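PDB 3ZED: RNA-directed RNA polymerase from Infectious pancreatic necrosis virus, which probably replicates and transcribes the viral RNA genome as an RNA-dependent RNA polymerase found both free and covalently attached to the genomic RNA. Local coordinates for residues 347-357 against 382-391; 601-611 against 649-660. All blocks are in the same frame, centred on the assembly; numbering follows the deposited sequence.

Interaction 1: residues 347-357 against 382-391; sequences ITNTQTPSLYG and LVMIYADNIY
P353 and L355 dock onto I385, pinning the loop between helices 326-340 and 364-377 against the outer strand, 382-386, of the four-stranded antiparallel palm sheet. Two backbone hydrogen bonds make a single beta bridge between S354 and I385: I385 N gives to P353 O (2.9 Å), and L355 N gives to I385 O (2.8 Å). On the sheet side, a tight hairpin closed by a type II' beta turn, Y386 to N389, leads into 389-394; its A387-D388-N389 sequence marks it as the motif C hairpin of the permuted birnavirus palm.

L355 buries more area than any other residue of the contact. Its CB lies 3.7 Å from Y386 CD2, CG is about equally far from M384 CB and I385 O, and there the chain forks: CD1 touches both M384 CB and, obliquely, the Y391 ring, 3.8 Å from Y391 CD2, while CD2 approaches M384 SD. The Y391 hydroxyl is engaged elsewhere, by L561 N. M384 runs extended past CG to I347, whose CG1, anti to the backbone N (chi1 -159°), sends CD1 across the methionine at about a right angle, 3.8 Å from M384 CG. P353 CB presses on V383 O.

The Y386 ring turns its edge to the loop, CD2 facing L355 O, and one water joins its OH (2.7 Å) to G357 N (2.9 Å).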
loop_
_atom_site.group_PDB
_atom_site.type_symbol
_atom_site.label_atom_id
_atom_site.label_comp_id
_atom_site.label_asym_id
_atom_site.label_seq_id
_atom_site.Cartn_x
_atom_site.Cartn_y
_atom_site.Cartn_z
ATOM N N ILE B 347 0.800 -13.666 11.394
ATOM C CA ILE B 347 1.129 -15.058 11.706
ATOM C C ILE B 347 2.225 -15.197 12.808
ATOM O O ILE B 347 2.268 -16.225 13.467
ATOM C CB ILE B 347 1.509 -15.807 10.394
ATOM C CG1 ILE B 347 1.358 -17.342 10.522
ATOM C CG2 ILE B 347 2.857 -15.361 9.817
ATOM C CD1 ILE B 347 1.207 -18.100 9.179
ATOM N N THR B 348 3.071 -14.183 13.025
ATOM C CA THR B 348 4.139 -14.295 14.019
ATOM C C THR B 348 3.631 -13.969 15.437
ATOM O O THR B 348 4.296 -14.348 16.400
ATOM C CB THR B 348 5.370 -13.433 13.643
ATOM O OG1 THR B 348 5.083 -12.039 13.825
ATOM C CG2 THR B 348 5.873 -13.703 12.231
ATOM N N ASN B 349 2.463 -13.306 15.575
ATOM C CA ASN B 349 1.927 -12.941 16.898
ATOM C C ASN B 349 0.458 -13.362 17.085
ATOM O O ASN B 349 -0.108 -13.121 18.145
ATOM C CB ASN B 349 2.071 -11.422 17.145
ATOM C CG ASN B 349 1.334 -10.519 16.169
ATOM O OD1 ASN B 349 0.214 -10.782 15.721
ATOM N ND2 ASN B 349 1.910 -9.376 15.886
ATOM N N THR B 350 -0.173 -13.933 16.048
ATOM C CA THR B 350 -1.596 -14.321 16.073
ATOM C C THR B 350 -1.791 -15.542 15.196
ATOM O O THR B 350 -1.053 -15.715 14.233
ATOM C CB THR B 350 -2.468 -13.118 15.580
ATOM O OG1 THR B 350 -2.163 -11.942 16.348
ATOM C CG2 THR B 350 -3.982 -13.392 15.610
ATOM N N GLN B 351 -2.805 -16.368 15.488
ATOM C CA GLN B 351 -3.122 -17.535 14.672
ATOM C C GLN B 351 -3.967 -17.077 13.473
ATOM O O GLN B 351 -5.188 -17.200 13.474
ATOM C CB GLN B 351 -3.804 -18.620 15.515
ATOM C CG GLN B 351 -2.805 -19.280 16.451
ATOM C CD GLN B 351 -3.408 -20.319 17.340
ATOM O OE1 GLN B 351 -3.937 -21.340 16.884
ATOM N NE2 GLN B 351 -3.257 -20.118 18.635
ATOM N N THR B 352 -3.290 -16.481 12.474
ATOM C CA THR B 352 -3.874 -15.946 11.238
ATOM C C THR B 352 -2.923 -16.159 10.055
ATOM O O THR B 352 -1.727 -16.005 10.262
ATOM C CB THR B 352 -4.195 -14.418 11.390
ATOM O OG1 THR B 352 -4.581 -13.886 10.124
ATOM C CG2 THR B 352 -3.003 -13.593 11.878
ATOM N N PRO B 353 -3.405 -16.365 8.805
ATOM C CA PRO B 353 -2.465 -16.408 7.657
ATOM C C PRO B 353 -1.900 -15.016 7.294
ATOM O O PRO B 353 -0.986 -14.928 6.479
ATOM C CB PRO B 353 -3.339 -16.936 6.494
ATOM C CG PRO B 353 -4.720 -16.565 6.856
ATOM C CD PRO B 353 -4.802 -16.600 8.367
ATOM N N SER B 354 -2.457 -13.936 7.851
ATOM C CA SER B 354 -2.042 -12.561 7.535
ATOM C C SER B 354 -0.580 -12.270 7.855
ATOM O O SER B 354 -0.048 -12.798 8.833
ATOM C CB SER B 354 -2.902 -11.550 8.280
ATOM O OG SER B 354 -2.608 -10.225 7.869
ATOM N N LEU B 355 0.058 -11.425 7.015
ATOM C CA LEU B 355 1.429 -10.959 7.216
ATOM C C LEU B 355 1.442 -9.438 7.512
ATOM O O LEU B 355 2.513 -8.843 7.535
ATOM C CB LEU B 355 2.305 -11.270 5.977
ATOM C CG LEU B 355 2.808 -12.714 5.809
ATOM C CD1 LEU B 355 3.255 -12.968 4.385
ATOM C CD2 LEU B 355 3.916 -13.045 6.796
ATOM N N TYR B 356 0.253 -8.807 7.735
ATOM C CA TYR B 356 0.173 -7.367 7.993
ATOM C C TYR B 356 1.060 -6.939 9.181
ATOM O O TYR B 356 0.964 -7.490 10.276
ATOM C CB TYR B 356 -1.281 -6.904 8.222
ATOM C CG TYR B 356 -1.372 -5.405 8.446
ATOM C CD1 TYR B 356 -1.137 -4.510 7.407
ATOM C CD2 TYR B 356 -1.585 -4.881 9.716
ATOM C CE1 TYR B 356 -1.182 -3.131 7.615
ATOM C CE2 TYR B 356 -1.637 -3.504 9.935
ATOM C CZ TYR B 356 -1.444 -2.631 8.878
ATOM O OH TYR B 356 -1.489 -1.268 9.076
ATOM N N GLY B 357 1.904 -5.942 8.931
ATOM C CA GLY B 357 2.822 -5.390 9.923
ATOM C C GLY B 357 4.027 -6.276 10.207
ATOM O O GLY B 357 4.764 -6.008 11.157
ATOM N N LEU B 382 0.171 -24.775 4.541
ATOM C CA LEU B 382 0.275 -23.442 5.127
ATOM C C LEU B 382 -0.002 -22.375 4.073
ATOM O O LEU B 382 0.416 -22.517 2.916
ATOM C CB LEU B 382 1.704 -23.289 5.700
ATOM C CG LEU B 382 2.028 -22.145 6.651
ATOM C CD1 LEU B 382 1.217 -22.245 7.967
ATOM C CD2 LEU B 382 3.511 -22.178 6.985
ATOM N N VAL B 383 -0.713 -21.318 4.476
ATOM C CA VAL B 383 -0.995 -20.189 3.613
ATOM C C VAL B 383 -0.688 -18.901 4.374
ATOM O O VAL B 383 -0.930 -18.805 5.574
ATOM C CB VAL B 383 -2.423 -20.203 2.971
ATOM C CG1 VAL B 383 -3.538 -19.937 3.990
ATOM C CG2 VAL B 383 -2.508 -19.222 1.799
ATOM N N MET B 384 -0.097 -17.932 3.673
ATOM C CA MET B 384 0.236 -16.605 4.204
ATOM C C MET B 384 -0.193 -15.575 3.196
ATOM O O MET B 384 -0.059 -15.812 1.986
ATOM C CB MET B 384 1.726 -16.459 4.542
ATOM C CG MET B 384 2.202 -17.436 5.588
ATOM S SD MET B 384 3.880 -17.038 6.023
ATOM C CE MET B 384 4.419 -18.549 6.750
ATOM N N ILE B 385 -0.736 -14.442 3.676
ATOM C CA ILE B 385 -1.262 -13.387 2.789
ATOM C C ILE B 385 -0.759 -12.026 3.184
ATOM O O ILE B 385 -0.813 -11.653 4.345
ATOM C CB ILE B 385 -2.827 -13.398 2.734
ATOM C CG1 ILE B 385 -3.383 -14.796 2.354
ATOM C CG2 ILE B 385 -3.386 -12.320 1.788
ATOM C CD1 ILE B 385 -4.850 -15.030 2.785
ATOM N N TYR B 386 -0.350 -11.254 2.184
ATOM C CA TYR B 386 0.057 -9.870 2.331
ATOM C C TYR B 386 -0.371 -9.096 1.093
ATOM O O TYR B 386 0.345 -9.144 0.090
ATOM C CB TYR B 386 1.574 -9.737 2.563
ATOM C CG TYR B 386 1.961 -8.326 2.964
ATOM C CD1 TYR B 386 2.258 -7.361 2.004
ATOM C CD2 TYR B 386 2.010 -7.951 4.299
ATOM C CE1 TYR B 386 2.572 -6.049 2.364
ATOM C CE2 TYR B 386 2.349 -6.651 4.673
ATOM C CZ TYR B 386 2.620 -5.700 3.701
ATOM O OH TYR B 386 2.941 -4.416 4.044
ATOM N N ALA B 387 -1.518 -8.366 1.156
ATOM C CA ALA B 387 -2.022 -7.590 0.005
ATOM C C ALA B 387 -2.085 -8.505 -1.251
ATOM O O ALA B 387 -2.702 -9.568 -1.168
ATOM C CB ALA B 387 -1.145 -6.346 -0.235
ATOM N N ASP B 388 -1.391 -8.160 -2.359
ATOM C CA ASP B 388 -1.364 -8.958 -3.601
ATOM C C ASP B 388 -0.360 -10.142 -3.558
ATOM O O ASP B 388 -0.179 -10.795 -4.577
ATOM C CB ASP B 388 -1.064 -8.066 -4.828
ATOM C CG ASP B 388 0.200 -7.219 -4.707
ATOM O OD1 ASP B 388 0.544 -6.805 -3.564
ATOM O OD2 ASP B 388 0.803 -6.904 -5.757
ATOM N N ASN B 389 0.236 -10.461 -2.381
ATOM C CA ASN B 389 1.165 -11.588 -2.259
ATOM C C ASN B 389 0.545 -12.761 -1.500
ATOM O O ASN B 389 0.075 -12.603 -0.365
ATOM C CB ASN B 389 2.473 -11.178 -1.539
ATOM C CG ASN B 389 3.182 -9.957 -2.091
ATOM O OD1 ASN B 389 3.292 -8.937 -1.429
ATOM N ND2 ASN B 389 3.667 -10.020 -3.317
ATOM N N ILE B 390 0.599 -13.949 -2.103
ATOM C CA ILE B 390 0.136 -15.192 -1.473
ATOM C C ILE B 390 1.332 -16.126 -1.368
ATOM O O ILE B 390 2.115 -16.239 -2.314
ATOM C CB ILE B 390 -1.041 -15.867 -2.235
ATOM C CG1 ILE B 390 -2.262 -14.944 -2.317
ATOM C CG2 ILE B 390 -1.409 -17.252 -1.661
ATOM C CD1 ILE B 390 -3.233 -15.276 -3.523
ATOM N N TYR B 391 1.472 -16.790 -0.214
ATOM C CA TYR B 391 2.504 -17.797 0.006
ATOM C C TYR B 391 1.814 -19.071 0.392
ATOM O O TYR B 391 0.986 -19.053 1.302
ATOM C CB TYR B 391 3.510 -17.353 1.083
ATOM C CG TYR B 391 4.205 -16.066 0.702
ATOM C CD1 TYR B 391 5.291 -16.069 -0.179
ATOM C CD2 TYR B 391 3.730 -14.834 1.152
ATOM C CE1 TYR B 391 5.909 -14.882 -0.564
ATOM C CE2 TYR B 391 4.354 -13.641 0.783
ATOM C CZ TYR B 391 5.435 -13.671 -0.082
ATOM O OH TYR B 391 6.036 -12.500 -0.452
HETATM O O HOH W 1 2.645 -4.163 6.740
#

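Interaction 2: residues 601-611 against 649-660; sequences KPGAEIAYQIV and VTGFLDDWNNMS
A604 and A607 meet F652 and M659 in a helix-helix packing of the thumb domain. The axes of 604-611 and 650-654 cross at -41° and approach to 9.4 Å, and the 3-10 turn 657-659 closes over the same side of the longer helix.

The tight part is mostly apolar, with methyls packed on carbonyl oxygens. A607 CB meets both V649 CB and F652 CB, the latter at 3.7 Å, and V649 CG1 comes to 3.1 Å from G603 O. M659 reaches in with an extended chain that puts CE 3.4 Å from A604 O and SD beside the Y608 backbone. F652 CG, anti to its carbonyl carbon (chi1 -65°), carries the ring toward the helix start; there A604 CB lies over its face as a CH-pi contact, 4.1 Å from the centroid, while P602 O meets the ring edge 3.3 Å from CE2. One turn beyond A607, V611 divides its methyls: CG2 on L653 CD2 and W656 CB (3.7 Å), CG1 on S660 CB. The indole N-H of W656 is held by I669 O, and helix 596-600 adds L598 against F652 and M659.

The solvent side is looser. The exposed P602 ring makes no close approach, and K601 only grazes F652 before its end leads away, CB near CZ and CD 4.2 Å from CE1.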
loop_
_atom_site.group_PDB
_atom_site.type_symbol
_atom_site.label_atom_id
_atom_site.label_comp_id
_atom_site.label_asym_id
_atom_site.label_seq_id
_atom_site.Cartn_x
_atom_site.Cartn_y
_atom_site.Cartn_z
ATOM N N LYS B 601 20.509 20.692 3.267
ATOM C CA LYS B 601 21.268 20.752 4.528
ATOM C C LYS B 601 22.759 20.386 4.331
ATOM O O LYS B 601 23.060 19.468 3.567
ATOM C CB LYS B 601 20.633 19.837 5.593
ATOM C CG LYS B 601 19.329 20.383 6.159
ATOM C CD LYS B 601 18.587 19.354 6.991
ATOM C CE LYS B 601 17.227 19.858 7.411
ATOM N NZ LYS B 601 16.363 18.761 7.924
ATOM N N PRO B 602 23.704 21.097 4.990
ATOM C CA PRO B 602 25.128 20.768 4.792
ATOM C C PRO B 602 25.532 19.454 5.466
ATOM O O PRO B 602 25.027 19.124 6.544
ATOM C CB PRO B 602 25.865 21.963 5.404
ATOM C CG PRO B 602 24.926 22.517 6.411
ATOM C CD PRO B 602 23.529 22.236 5.917
ATOM N N GLY B 603 26.412 18.711 4.793
ATOM C CA GLY B 603 26.926 17.418 5.236
ATOM C C GLY B 603 26.003 16.241 4.984
ATOM O O GLY B 603 26.409 15.096 5.184
ATOM N N ALA B 604 24.751 16.511 4.544
ATOM C CA ALA B 604 23.721 15.504 4.283
ATOM C C ALA B 604 24.079 14.592 3.113
ATOM O O ALA B 604 23.876 13.386 3.214
ATOM C CB ALA B 604 22.385 16.174 4.021
ATOM N N GLU B 605 24.630 15.157 2.030
ATOM C CA GLU B 605 24.977 14.419 0.818
ATOM C C GLU B 605 26.144 13.474 1.057
ATOM O O GLU B 605 26.150 12.367 0.513
ATOM C CB GLU B 605 25.279 15.385 -0.343
ATOM C CG GLU B 605 25.442 14.727 -1.714
ATOM C CD GLU B 605 24.358 13.765 -2.176
ATOM O OE1 GLU B 605 23.155 14.105 -2.064
ATOM O OE2 GLU B 605 24.723 12.678 -2.681
ATOM N N ILE B 606 27.115 13.884 1.888
ATOM C CA ILE B 606 28.265 13.030 2.194
ATOM C C ILE B 606 27.859 11.984 3.266
ATOM O O ILE B 606 28.429 10.888 3.299
ATOM C CB ILE B 606 29.541 13.851 2.553
ATOM C CG1 ILE B 606 30.817 12.964 2.694
ATOM C CG2 ILE B 606 29.332 14.779 3.748
ATOM C CD1 ILE B 606 31.124 11.956 1.472
ATOM N N ALA B 607 26.847 12.309 4.096
ATOM C CA ALA B 607 26.298 11.385 5.088
ATOM C C ALA B 607 25.519 10.278 4.365
ATOM O O ALA B 607 25.665 9.102 4.716
ATOM C CB ALA B 607 25.400 12.125 6.071
ATOM N N TYR B 608 24.733 10.659 3.314
ATOM C CA TYR B 608 23.949 9.741 2.481
ATOM C C TYR B 608 24.877 8.693 1.849
ATOM O O TYR B 608 24.499 7.530 1.764
ATOM C CB TYR B 608 23.137 10.500 1.389
ATOM C CG TYR B 608 22.780 9.619 0.209
ATOM C CD1 TYR B 608 21.672 8.776 0.254
ATOM C CD2 TYR B 608 23.622 9.531 -0.899
ATOM C CE1 TYR B 608 21.398 7.889 -0.782
ATOM C CE2 TYR B 608 23.373 8.629 -1.928
ATOM C CZ TYR B 608 22.256 7.816 -1.871
ATOM O OH TYR B 608 22.011 6.937 -2.897
ATOM N N GLN B 609 26.074 9.114 1.402
ATOM C CA GLN B 609 27.097 8.264 0.787
ATOM C C GLN B 609 27.505 7.133 1.722
ATOM O O GLN B 609 27.595 5.983 1.283
ATOM C CB GLN B 609 28.335 9.099 0.402
ATOM C CG GLN B 609 28.101 10.047 -0.778
ATOM C CD GLN B 609 27.826 9.322 -2.083
ATOM O OE1 GLN B 609 28.577 8.430 -2.512
ATOM N NE2 GLN B 609 26.736 9.698 -2.738
ATOM N N ILE B 610 27.715 7.448 3.011
ATOM C CA ILE B 610 28.054 6.454 4.034
ATOM C C ILE B 610 26.832 5.534 4.265
ATOM O O ILE B 610 27.002 4.312 4.324
ATOM C CB ILE B 610 28.520 7.138 5.345
ATOM C CG1 ILE B 610 29.837 7.935 5.109
ATOM C CG2 ILE B 610 28.645 6.119 6.501
ATOM C CD1 ILE B 610 30.093 9.061 6.071
ATOM N N VAL B 611 25.624 6.131 4.410
ATOM C CA VAL B 611 24.361 5.423 4.639
ATOM C C VAL B 611 24.133 4.352 3.527
ATOM O O VAL B 611 23.844 3.207 3.846
ATOM C CB VAL B 611 23.165 6.411 4.774
ATOM C CG1 VAL B 611 21.814 5.686 4.751
ATOM C CG2 VAL B 611 23.286 7.246 6.053
ATOM N N VAL B 649 28.385 14.804 10.870
ATOM C CA VAL B 649 27.167 14.232 10.278
ATOM C C VAL B 649 26.500 13.218 11.228
ATOM O O VAL B 649 25.606 12.486 10.797
ATOM C CB VAL B 649 27.461 13.584 8.900
ATOM C CG1 VAL B 649 27.901 14.620 7.876
ATOM C CG2 VAL B 649 28.473 12.448 9.013
ATOM N N THR B 650 26.927 13.185 12.515
ATOM C CA THR B 650 26.443 12.275 13.561
ATOM C C THR B 650 24.900 12.246 13.603
ATOM O O THR B 650 24.331 11.154 13.634
ATOM C CB THR B 650 27.077 12.639 14.916
ATOM O OG1 THR B 650 28.499 12.549 14.777
ATOM C CG2 THR B 650 26.630 11.724 16.057
ATOM N N GLY B 651 24.258 13.419 13.553
ATOM C CA GLY B 651 22.800 13.544 13.559
ATOM C C GLY B 651 22.132 12.835 12.393
ATOM O O GLY B 651 21.121 12.149 12.578
ATOM N N PHE B 652 22.715 12.987 11.181
ATOM C CA PHE B 652 22.249 12.347 9.956
ATOM C C PHE B 652 22.461 10.841 10.014
ATOM O O PHE B 652 21.562 10.111 9.615
ATOM C CB PHE B 652 22.961 12.919 8.720
ATOM C CG PHE B 652 22.686 14.370 8.428
ATOM C CD1 PHE B 652 21.381 14.825 8.237
ATOM C CD2 PHE B 652 23.733 15.276 8.280
ATOM C CE1 PHE B 652 21.127 16.165 7.945
ATOM C CE2 PHE B 652 23.478 16.616 7.985
ATOM C CZ PHE B 652 22.176 17.050 7.819
ATOM N N LEU B 653 23.631 10.377 10.522
ATOM C CA LEU B 653 23.945 8.954 10.640
ATOM C C LEU B 653 23.079 8.276 11.723
ATOM O O LEU B 653 22.783 7.085 11.585
ATOM C CB LEU B 653 25.432 8.708 10.881
ATOM C CG LEU B 653 26.404 9.038 9.729
ATOM C CD1 LEU B 653 27.837 8.740 10.130
ATOM C CD2 LEU B 653 26.067 8.276 8.450
ATOM N N ASP B 654 22.636 9.021 12.758
ATOM C CA ASP B 654 21.738 8.494 13.791
ATOM C C ASP B 654 20.334 8.388 13.207
ATOM O O ASP B 654 19.658 7.366 13.386
ATOM C CB ASP B 654 21.727 9.371 15.072
ATOM C CG ASP B 654 22.998 9.410 15.914
ATOM O OD1 ASP B 654 23.636 8.351 16.084
ATOM O OD2 ASP B 654 23.299 10.487 16.484
ATOM N N ASP B 655 19.901 9.431 12.476
ATOM C CA ASP B 655 18.577 9.431 11.833
ATOM C C ASP B 655 18.714 9.083 10.329
ATOM O O ASP B 655 18.172 9.785 9.483
ATOM C CB ASP B 655 17.869 10.783 12.051
ATOM C CG ASP B 655 17.828 11.246 13.500
ATOM O OD1 ASP B 655 17.504 10.417 14.384
ATOM O OD2 ASP B 655 18.124 12.435 13.750
ATOM N N TRP B 656 19.448 7.990 10.018
ATOM C CA TRP B 656 19.750 7.508 8.655
ATOM C C TRP B 656 18.539 6.966 7.879
ATOM O O TRP B 656 18.589 6.889 6.653
ATOM C CB TRP B 656 20.817 6.402 8.712
ATOM C CG TRP B 656 20.337 5.114 9.324
ATOM C CD1 TRP B 656 20.359 4.777 10.646
ATOM C CD2 TRP B 656 19.791 3.983 8.629
ATOM N NE1 TRP B 656 19.877 3.503 10.818
ATOM C CE2 TRP B 656 19.488 3.002 9.600
ATOM C CE3 TRP B 656 19.504 3.708 7.274
ATOM C CZ2 TRP B 656 18.892 1.783 9.269
ATOM C CZ3 TRP B 656 18.932 2.488 6.944
ATOM C CH2 TRP B 656 18.625 1.547 7.930
ATOM N N ASN B 657 17.484 6.559 8.592
ATOM C CA ASN B 657 16.286 5.910 8.061
ATOM C C ASN B 657 15.614 6.694 6.934
ATOM O O ASN B 657 15.274 6.099 5.913
ATOM C CB ASN B 657 15.295 5.618 9.193
ATOM C CG ASN B 657 15.929 4.763 10.271
ATOM O OD1 ASN B 657 16.663 5.251 11.136
ATOM N ND2 ASN B 657 15.796 3.459 10.147
ATOM N N ASN B 658 15.456 8.009 7.102
ATOM C CA ASN B 658 14.834 8.908 6.118
ATOM C C ASN B 658 15.681 9.064 4.827
ATOM O O ASN B 658 15.123 9.415 3.789
ATOM C CB ASN B 658 14.533 10.283 6.728
ATOM C CG ASN B 658 15.506 10.719 7.793
ATOM O OD1 ASN B 658 15.269 10.540 8.998
ATOM N ND2 ASN B 658 16.646 11.237 7.368
ATOM N N MET B 659 16.995 8.794 4.896
ATOM C CA MET B 659 17.940 8.856 3.775
ATOM C C MET B 659 18.051 7.535 2.979
ATOM O O MET B 659 18.733 7.496 1.943
ATOM C CB MET B 659 19.341 9.183 4.301
ATOM C CG MET B 659 19.480 10.534 4.907
ATOM S SD MET B 659 21.224 10.927 5.081
ATOM C CE MET B 659 21.128 12.680 5.032
ATOM N N SER B 660 17.434 6.449 3.470
ATOM C CA SER B 660 17.618 5.159 2.822
ATOM C C SER B 660 16.313 4.499 2.427
ATOM O O SER B 660 15.329 4.629 3.126
ATOM C CB SER B 660 18.414 4.237 3.747
ATOM O OG SER B 660 18.657 2.965 3.169
#

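How the interactions relate
Interaction 1 and interaction 2 share no element: the first belongs to the palm and the second to the thumb, with centres 34 Å apart and nearest atoms about 15 Å apart. Their chemistry follows the elements joined. Interaction 1 sets an irregular loop on a strand edge, so main-chain hydrogen bonds fix its register and side chains fill in around them; it is partly buried, and a water bridges its outer end. In interaction 2 the main-chain bonds are spent inside the helical turns, and van der Waals packing joins the segments, with no hydrogen bond between them, through methyl groups, one sulfur and an aromatic face. It is the more buried of the two, with 606 against 466 Å² of buried surface, although farther from the chain centre.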